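Local coordinates for protein beta-glucanase (Podospora anserina, PDB 4LE4) that probably hydrolyses beta-glucan chains as a family 131 glycoside hydrolase with a concanavalin-clan fold, and binds cellotriose, at residues I64-T69 / N76-E81; G93-H98 / V229-G234; F99-K104 / F224-V229. All blocks are in the same frame, centred on the assembly; numbering follows the deposited sequence.

Contact 1 of 3, residues I64-T69 / N76-E81; sequences ITLDNT and NMRRTE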
# COMPACT_ATOMS: atom_id res chain seq x y z
N ILE A 64 9.14 -4.42 -0.40
CA ILE A 64 9.01 -3.87 -1.74
C ILE A 64 10.15 -2.86 -1.85
O ILE A 64 10.33 -1.99 -1.01
CB ILE A 64 7.61 -3.22 -1.94
CG1 ILE A 64 6.58 -4.36 -2.06
CG2 ILE A 64 7.59 -2.39 -3.22
CD1 ILE A 64 5.14 -3.93 -2.26
N THR A 65 10.93 -3.03 -2.90
CA THR A 65 12.13 -2.23 -3.12
C THR A 65 12.18 -1.39 -4.39
O THR A 65 11.81 -1.84 -5.46
CB THR A 65 13.35 -3.18 -3.15
OG1 THR A 65 13.47 -3.82 -1.87
CG2 THR A 65 14.63 -2.43 -3.48
N LEU A 66 12.68 -0.17 -4.25
CA LEU A 66 12.90 0.67 -5.41
C LEU A 66 14.42 0.72 -5.48
O LEU A 66 15.07 1.03 -4.47
CB LEU A 66 12.42 2.10 -5.18
CG LEU A 66 10.92 2.29 -4.99
CD1 LEU A 66 10.60 3.80 -4.73
CD2 LEU A 66 10.25 1.82 -6.27
N ASP A 67 14.97 0.38 -6.63
CA ASP A 67 16.42 0.46 -6.78
C ASP A 67 16.72 1.26 -8.03
O ASP A 67 15.82 1.88 -8.57
CB ASP A 67 17.07 -0.93 -6.80
CG ASP A 67 16.75 -1.75 -8.07
OD1 ASP A 67 16.19 -1.22 -9.05
OD2 ASP A 67 17.09 -2.96 -8.07
N ASN A 68 17.96 1.25 -8.52
CA ASN A 68 18.27 2.05 -9.70
C ASN A 68 17.59 1.64 -10.98
O ASN A 68 17.57 2.41 -11.94
CB ASN A 68 19.78 2.11 -9.94
CG ASN A 68 20.53 2.77 -8.81
OD1 ASN A 68 20.13 3.84 -8.32
ND2 ASN A 68 21.63 2.15 -8.39
N THR A 69 17.00 0.45 -11.00
CA THR A 69 16.34 -0.05 -12.21
C THR A 69 14.80 -0.04 -12.14
O THR A 69 14.13 -0.51 -13.06
CB THR A 69 16.74 -1.50 -12.47
OG1 THR A 69 16.16 -2.32 -11.45
CG2 THR A 69 18.28 -1.64 -12.38
N ASN A 76 9.86 8.49 -15.76
CA ASN A 76 10.93 9.06 -14.93
C ASN A 76 10.67 8.99 -13.42
O ASN A 76 11.43 9.54 -12.62
CB ASN A 76 11.14 10.51 -15.34
CG ASN A 76 9.84 11.25 -15.43
OD1 ASN A 76 9.15 11.43 -14.41
ND2 ASN A 76 9.47 11.66 -16.65
N MET A 77 9.57 8.34 -13.05
CA MET A 77 9.21 8.11 -11.64
C MET A 77 9.62 6.64 -11.36
O MET A 77 9.49 5.80 -12.26
CB MET A 77 7.68 8.18 -11.38
CG MET A 77 6.92 9.38 -11.91
SD MET A 77 6.12 9.12 -13.51
CE MET A 77 4.66 8.31 -13.11
N ARG A 78 10.10 6.33 -10.16
CA ARG A 78 10.44 4.92 -9.82
C ARG A 78 9.16 4.26 -9.29
O ARG A 78 8.41 4.88 -8.53
CB ARG A 78 11.47 4.82 -8.69
CG ARG A 78 12.72 5.62 -8.89
CD ARG A 78 13.34 5.94 -7.51
NE ARG A 78 14.26 4.89 -7.26
CZ ARG A 78 15.02 4.70 -6.19
NH1 ARG A 78 15.01 5.50 -5.11
NH2 ARG A 78 15.87 3.69 -6.26
N ARG A 79 8.93 3.01 -9.67
CA ARG A 79 7.72 2.30 -9.23
C ARG A 79 7.91 0.80 -9.09
O ARG A 79 8.58 0.19 -9.89
CB ARG A 79 6.58 2.47 -10.27
CG ARG A 79 6.24 3.91 -10.63
CD ARG A 79 5.31 3.94 -11.83
NE ARG A 79 3.95 3.63 -11.43
CZ ARG A 79 2.89 3.86 -12.20
NH1 ARG A 79 3.04 4.40 -13.40
NH2 ARG A 79 1.68 3.54 -11.75
N THR A 80 7.27 0.23 -8.08
CA THR A 80 7.22 -1.22 -7.87
C THR A 80 5.81 -1.34 -7.29
O THR A 80 5.56 -0.94 -6.14
CB THR A 80 8.23 -1.76 -6.85
OG1 THR A 80 9.57 -1.58 -7.33
CG2 THR A 80 7.99 -3.24 -6.63
N GLU A 81 4.90 -1.86 -8.09
CA GLU A 81 3.50 -1.95 -7.65
C GLU A 81 2.86 -3.27 -8.06
O GLU A 81 3.18 -3.82 -9.10
CB GLU A 81 2.70 -0.78 -8.29
CG GLU A 81 3.21 0.59 -7.87
CD GLU A 81 2.96 1.67 -8.92
OE1 GLU A 81 1.95 1.56 -9.68
OE2 GLU A 81 3.77 2.63 -9.00

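Contact 2 of 3, residues G93-H98 / V229-G234; sequences GKVYYH and VYIESG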
# COMPACT_ATOMS: atom_id res chain seq x y z
N GLY A 93 -20.22 0.00 -3.94
CA GLY A 93 -20.75 0.06 -2.59
C GLY A 93 -19.72 0.44 -1.55
O GLY A 93 -18.77 1.20 -1.83
N LYS A 94 -19.92 -0.06 -0.34
CA LYS A 94 -19.00 0.24 0.74
C LYS A 94 -18.03 -0.91 0.87
O LYS A 94 -18.42 -2.07 1.08
CB LYS A 94 -19.75 0.47 2.06
CG LYS A 94 -18.93 1.23 3.13
CD LYS A 94 -19.46 0.93 4.54
CE LYS A 94 -19.40 -0.59 4.78
NZ LYS A 94 -19.89 -1.08 6.10
N VAL A 95 -16.75 -0.58 0.76
CA VAL A 95 -15.67 -1.57 0.79
C VAL A 95 -14.54 -1.04 1.67
O VAL A 95 -14.31 0.17 1.71
CB VAL A 95 -15.10 -1.76 -0.63
CG1 VAL A 95 -14.10 -2.89 -0.65
CG2 VAL A 95 -16.24 -2.02 -1.61
N TYR A 96 -13.85 -1.93 2.39
CA TYR A 96 -12.74 -1.51 3.24
C TYR A 96 -11.44 -2.05 2.65
O TYR A 96 -11.32 -3.26 2.43
CB TYR A 96 -12.89 -2.08 4.64
CG TYR A 96 -14.14 -1.61 5.33
CD1 TYR A 96 -14.17 -0.39 6.02
CD2 TYR A 96 -15.29 -2.38 5.31
CE1 TYR A 96 -15.34 0.04 6.67
CE2 TYR A 96 -16.45 -1.96 5.94
CZ TYR A 96 -16.47 -0.76 6.62
OH TYR A 96 -17.64 -0.37 7.23
N TYR A 97 -10.48 -1.16 2.42
CA TYR A 97 -9.20 -1.56 1.83
C TYR A 97 -8.13 -1.55 2.92
O TYR A 97 -7.76 -0.50 3.42
CB TYR A 97 -8.80 -0.58 0.74
CG TYR A 97 -9.46 -0.82 -0.58
CD1 TYR A 97 -10.84 -0.69 -0.71
CD2 TYR A 97 -8.71 -1.16 -1.70
CE1 TYR A 97 -11.45 -0.89 -1.95
CE2 TYR A 97 -9.30 -1.36 -2.94
CZ TYR A 97 -10.68 -1.22 -3.06
OH TYR A 97 -11.26 -1.36 -4.31
N HIS A 98 -7.63 -2.73 3.27
CA HIS A 98 -6.64 -2.86 4.33
C HIS A 98 -5.19 -3.02 3.86
O HIS A 98 -4.91 -3.56 2.80
CB HIS A 98 -6.88 -4.13 5.16
CG HIS A 98 -8.07 -4.11 6.05
ND1 HIS A 98 -9.34 -4.47 5.63
CD2 HIS A 98 -8.18 -3.87 7.38
CE1 HIS A 98 -10.17 -4.43 6.66
NE2 HIS A 98 -9.49 -4.08 7.73
N VAL A 229 -2.52 -7.08 3.63
CA VAL A 229 -3.21 -6.42 2.54
C VAL A 229 -4.43 -7.26 2.11
O VAL A 229 -4.26 -8.39 1.71
CB VAL A 229 -2.29 -6.29 1.32
CG1 VAL A 229 -3.05 -5.58 0.17
CG2 VAL A 229 -0.99 -5.51 1.72
N TYR A 230 -5.63 -6.72 2.23
CA TYR A 230 -6.85 -7.44 1.82
C TYR A 230 -8.01 -6.47 1.71
O TYR A 230 -7.95 -5.33 2.19
CB TYR A 230 -7.17 -8.62 2.78
CG TYR A 230 -7.61 -8.24 4.19
CD1 TYR A 230 -8.97 -8.22 4.53
CD2 TYR A 230 -6.67 -7.93 5.18
CE1 TYR A 230 -9.39 -7.91 5.83
CE2 TYR A 230 -7.09 -7.61 6.49
CZ TYR A 230 -8.45 -7.60 6.79
OH TYR A 230 -8.88 -7.33 8.06
N ILE A 231 -9.07 -6.90 1.06
CA ILE A 231 -10.24 -6.05 0.85
C ILE A 231 -11.47 -6.80 1.36
O ILE A 231 -11.67 -7.96 1.02
CB ILE A 231 -10.43 -5.74 -0.63
CG1 ILE A 231 -9.24 -4.92 -1.16
CG2 ILE A 231 -11.73 -4.95 -0.79
CD1 ILE A 231 -9.15 -4.89 -2.72
N GLU A 232 -12.28 -6.13 2.17
CA GLU A 232 -13.46 -6.78 2.73
C GLU A 232 -14.70 -5.88 2.61
O GLU A 232 -14.59 -4.67 2.40
CB GLU A 232 -13.18 -7.18 4.19
CG GLU A 232 -13.54 -6.15 5.19
CD GLU A 232 -13.05 -6.45 6.61
OE1 GLU A 232 -13.15 -7.59 7.09
OE2 GLU A 232 -12.58 -5.50 7.26
N SER A 233 -15.88 -6.49 2.71
CA SER A 233 -17.10 -5.70 2.64
C SER A 233 -17.98 -6.07 3.80
O SER A 233 -17.70 -7.03 4.51
CB SER A 233 -17.87 -5.98 1.35
OG SER A 233 -18.20 -7.35 1.28
N GLY A 234 -19.05 -5.29 3.98
CA GLY A 234 -19.99 -5.51 5.05
C GLY A 234 -19.34 -5.76 6.40
O GLY A 234 -19.11 -6.90 6.78

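Contact 3 of 3, residues F99-K104 / F224-V229; sequences FSLMRK and FYWSGV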
# COMPACT_ATOMS: atom_id res chain seq x y z
N PHE A 99 -4.28 -2.56 4.71
CA PHE A 99 -2.84 -2.76 4.49
C PHE A 99 -2.06 -2.26 5.68
O PHE A 99 -2.52 -1.39 6.41
CB PHE A 99 -2.29 -2.14 3.19
CG PHE A 99 -2.39 -0.62 3.13
CD1 PHE A 99 -3.58 -0.02 2.79
CD2 PHE A 99 -1.27 0.19 3.42
CE1 PHE A 99 -3.70 1.37 2.73
CE2 PHE A 99 -1.38 1.62 3.36
CZ PHE A 99 -2.60 2.19 3.01
N SER A 100 -0.88 -2.85 5.91
CA SER A 100 -0.03 -2.43 7.00
C SER A 100 1.30 -2.09 6.29
O SER A 100 1.69 -2.75 5.35
CB SER A 100 0.13 -3.54 8.04
OG SER A 100 -1.14 -3.86 8.64
N LEU A 101 1.94 -1.02 6.75
CA LEU A 101 3.17 -0.52 6.15
C LEU A 101 4.21 -0.14 7.21
O LEU A 101 3.86 0.38 8.25
CB LEU A 101 2.80 0.75 5.36
CG LEU A 101 3.92 1.53 4.68
CD1 LEU A 101 4.46 0.74 3.49
CD2 LEU A 101 3.31 2.89 4.20
N MET A 102 5.50 -0.33 6.89
CA MET A 102 6.56 0.03 7.85
C MET A 102 7.83 0.35 7.07
O MET A 102 8.03 -0.15 5.96
CB MET A 102 6.82 -1.18 8.80
CG MET A 102 7.97 -1.06 9.83
SD MET A 102 9.59 -1.54 9.10
CE MET A 102 9.45 -3.39 9.11
N ARG A 103 8.64 1.26 7.59
CA ARG A 103 9.92 1.53 6.95
C ARG A 103 10.96 1.33 8.09
O ARG A 103 10.63 1.40 9.27
CB ARG A 103 10.05 2.99 6.50
CG ARG A 103 10.26 3.93 7.67
CD ARG A 103 10.50 5.38 7.19
NE ARG A 103 10.73 6.28 8.32
CZ ARG A 103 11.90 6.43 8.95
NH1 ARG A 103 12.98 5.74 8.58
NH2 ARG A 103 11.99 7.28 9.97
N LYS A 104 12.20 1.08 7.69
CA LYS A 104 13.31 0.95 8.65
C LYS A 104 14.25 2.16 8.39
O LYS A 104 14.01 2.97 7.51
CB LYS A 104 14.07 -0.36 8.37
CG LYS A 104 13.27 -1.62 8.64
CD LYS A 104 14.12 -2.90 8.35
CE LYS A 104 13.35 -4.19 8.60
NZ LYS A 104 13.01 -4.40 10.04
N PHE A 224 10.33 -0.82 1.55
CA PHE A 224 9.04 -0.61 2.21
C PHE A 224 8.51 -1.99 2.59
O PHE A 224 8.54 -2.89 1.78
CB PHE A 224 8.08 0.08 1.24
CG PHE A 224 8.61 1.38 0.67
CD1 PHE A 224 9.54 1.37 -0.36
CD2 PHE A 224 8.18 2.60 1.18
CE1 PHE A 224 10.04 2.57 -0.89
CE2 PHE A 224 8.67 3.81 0.67
CZ PHE A 224 9.60 3.80 -0.36
N TYR A 225 8.02 -2.14 3.81
CA TYR A 225 7.55 -3.43 4.31
C TYR A 225 6.05 -3.42 4.39
O TYR A 225 5.47 -2.46 4.86
CB TYR A 225 8.16 -3.67 5.68
CG TYR A 225 9.66 -3.72 5.56
CD1 TYR A 225 10.31 -4.93 5.35
CD2 TYR A 225 10.43 -2.54 5.55
CE1 TYR A 225 11.70 -4.99 5.13
CE2 TYR A 225 11.80 -2.58 5.35
CZ TYR A 225 12.44 -3.81 5.14
OH TYR A 225 13.82 -3.89 4.95
N TRP A 226 5.43 -4.49 3.91
CA TRP A 226 3.97 -4.56 3.84
C TRP A 226 3.43 -5.88 4.35
O TRP A 226 4.06 -6.92 4.14
CB TRP A 226 3.52 -4.51 2.37
CG TRP A 226 3.89 -3.28 1.61
CD1 TRP A 226 5.15 -2.89 1.20
CD2 TRP A 226 2.99 -2.28 1.17
NE1 TRP A 226 5.07 -1.70 0.54
CE2 TRP A 226 3.76 -1.30 0.49
CE3 TRP A 226 1.60 -2.11 1.27
CZ2 TRP A 226 3.18 -0.16 -0.08
CZ3 TRP A 226 1.03 -0.96 0.70
CH2 TRP A 226 1.82 -0.01 0.03
N SER A 227 2.24 -5.85 4.97
CA SER A 227 1.59 -7.10 5.37
C SER A 227 0.10 -6.80 5.55
O SER A 227 -0.31 -5.65 5.47
CB SER A 227 2.18 -7.70 6.66
OG SER A 227 2.03 -6.87 7.79
N GLY A 228 -0.70 -7.85 5.72
CA GLY A 228 -2.11 -7.64 5.95
C GLY A 228 -2.87 -6.88 4.88
O GLY A 228 -3.78 -6.14 5.19
N VAL A 229 -2.52 -7.08 3.63
CA VAL A 229 -3.21 -6.42 2.54
C VAL A 229 -4.43 -7.26 2.11
O VAL A 229 -4.26 -8.39 1.71
CB VAL A 229 -2.29 -6.29 1.32
CG1 VAL A 229 -3.05 -5.58 0.17
CG2 VAL A 229 -0.99 -5.51 1.72
O HOH W 1 -0.26 -6.63 8.95
O HOH W 2 -3.65 -4.74 7.58

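Contact 1 of 3, residues I64-T69 / N76-E81
Where the chain passes from one sheet of the beta-sandwich to the other, L66, D67 and T65 meet R78 and T80. Strands 64-66 and 78-81 run nearly antiparallel (163°), but with axes 6.8 Å apart they are joined by side chains rather than by a backbone ladder. R78 reaches across with its long arm, bent at chi3 (93°), which lays the guanidinium flat under L66; L66 CB sits over the centre of one face, 3.8 Å from R78 CZ. At the edge, R78 NH2 gives an almost straight bond (172°) to D67 O at 2.9 Å; the oxygen lies in the guanidinium plane, yet the donor stands well above the carbonyl plane. With an alanine here, D67 O is likely to lose this donor and E211 its salt-bridge mate, and a gap would probably open beneath L66 CB. Threonine suits position 80 because its two branches divide the work: T80 OG1 donates to T65 O (2.9 Å), while T80 CG2 packs on I64 CG2 at 3.5 Å. L66 CD2 packs beside the T80 hydroxyl and against the backbone of R79, 3.8 Å from R79 C, and the leucine also touches F224. Beyond it D67 forms an Asx turn, OD1 accepting from T69 N at 2.7 Å and also from T69 OG1. On the other side of strand 78-84, R79 grips E81 side-on, with R79 NE 2.6 Å from E81 OE2. Strand 222-233 lies against I64 and L66, and strand 209-211 packs against L66, R79 and E81.

Contact 2 of 3, residues G93-H98 / V229-G234
The imidazole of H98 and the phenol ring of Y230 form an offset stack, centroids 4.0 Å apart and planes only 9° from parallel. Y230 OH stands over the centre of the imidazole face, whereas H98 ND1 lies toward the rim of the phenol ring, 3.4 Å from Y230 CE1. H98 CB covers the same ring in a CH-pi contact. Y230 CG is turned between its backbone N and carbonyl carbon (chi1 68°), which brings the ring under the histidine, and R8 adds a cation-pi contact. T237 ties down the polar ends, its hydroxyl binding E232 OE1 and its carbonyl taking H98 NE2, which a flat imidazole leaves accessible while stacked. On this face the edge of the Y96 ring lies near E232 O, and K94 NZ donates to Y96 OH (2.6 Å). On the opposite face, which bears Y97 and I231, the contact is mainly apolar: branched I231 lays CG1 over one face of the Y97 ring, 4.0 Å from its centroid, and I231 CD1 reaches Y97 CE2 at 3.5 Å. W205 and F120 meet Y97 edge-to-face, while its hydroxyl is satisfied by I90 O. Between the faces an antiparallel ladder includes a nearly straight bond from Y96 N to E232 O (2.8 Å). Strand 163-170 continues the sheet beyond 94-98, and strand 2-6 flanks 229-233 across from it.

Contact 3 of 3, residues F99-K104 / F224-V229
L101 and W226 form the apolar centre, lying side by side and pointing the same way. With L101 CG swung away from its backbone N (chi1 177°), L101 CD1 settles over the indole, 3.9 Å from the centroid of the five-membered ring. At the far end of the indole F99 CD2 meets W226 CZ3 at 3.7 Å, the rings inclined obliquely at 36°, and F99 CB rests on V229 CG2 (3.9 Å). I117 and A118 of strand 115-120, in the facing sheet, press on this layer, so large hydrophobic residues suit it. On the reverse face the Y225 ring gathers M102 and K104. M102 folds back on itself to put CE 3.6 Å from Y225 CG, with its sulfur in an oblique Met-aromatic contact, and the aliphatic arm of K104 crosses the ring, CE 4.0 Å from its centroid. Four backbone bonds join the strands, among them M102 N to Y225 O at 2.9 Å. Small serines then leave room for water: one molecule bridges S100 OG and S227 OG (2.6 Å to the latter), while another links S100 OG to G228 O, donating to it at 2.8 Å. N164 and N52 also bind these hydroxyls. G228 has positive phi (59°), which glycine adopts easily. Loop residues such as W162 bury the Y225 face, while the L101 face packs on the second sheet, as in concanavalin-clan beta-sandwiches.

Contacts 2 and 3 are successive halves of one antiparallel pairing between strands 94-102 and 222-233, their centres 17 Å apart and V229 common to both; along the chain contact 3 is nested inside the loop closed by contact 2. Contact 1, a local connection between the sheets, closes earlier in the sequence. Its centre lies 16 Å from contact 3, which it touches through I64 N and F224 O, a probable backbone hydrogen bond, and 27 Å from contact 2, on the opposite side of the chain's centre. Strand 222-233 thus carries contacts 2 and 3, joining residues over 100 apart in sequence, and borders contact 1 through strand 61-66, all within one helix-free catalytic domain.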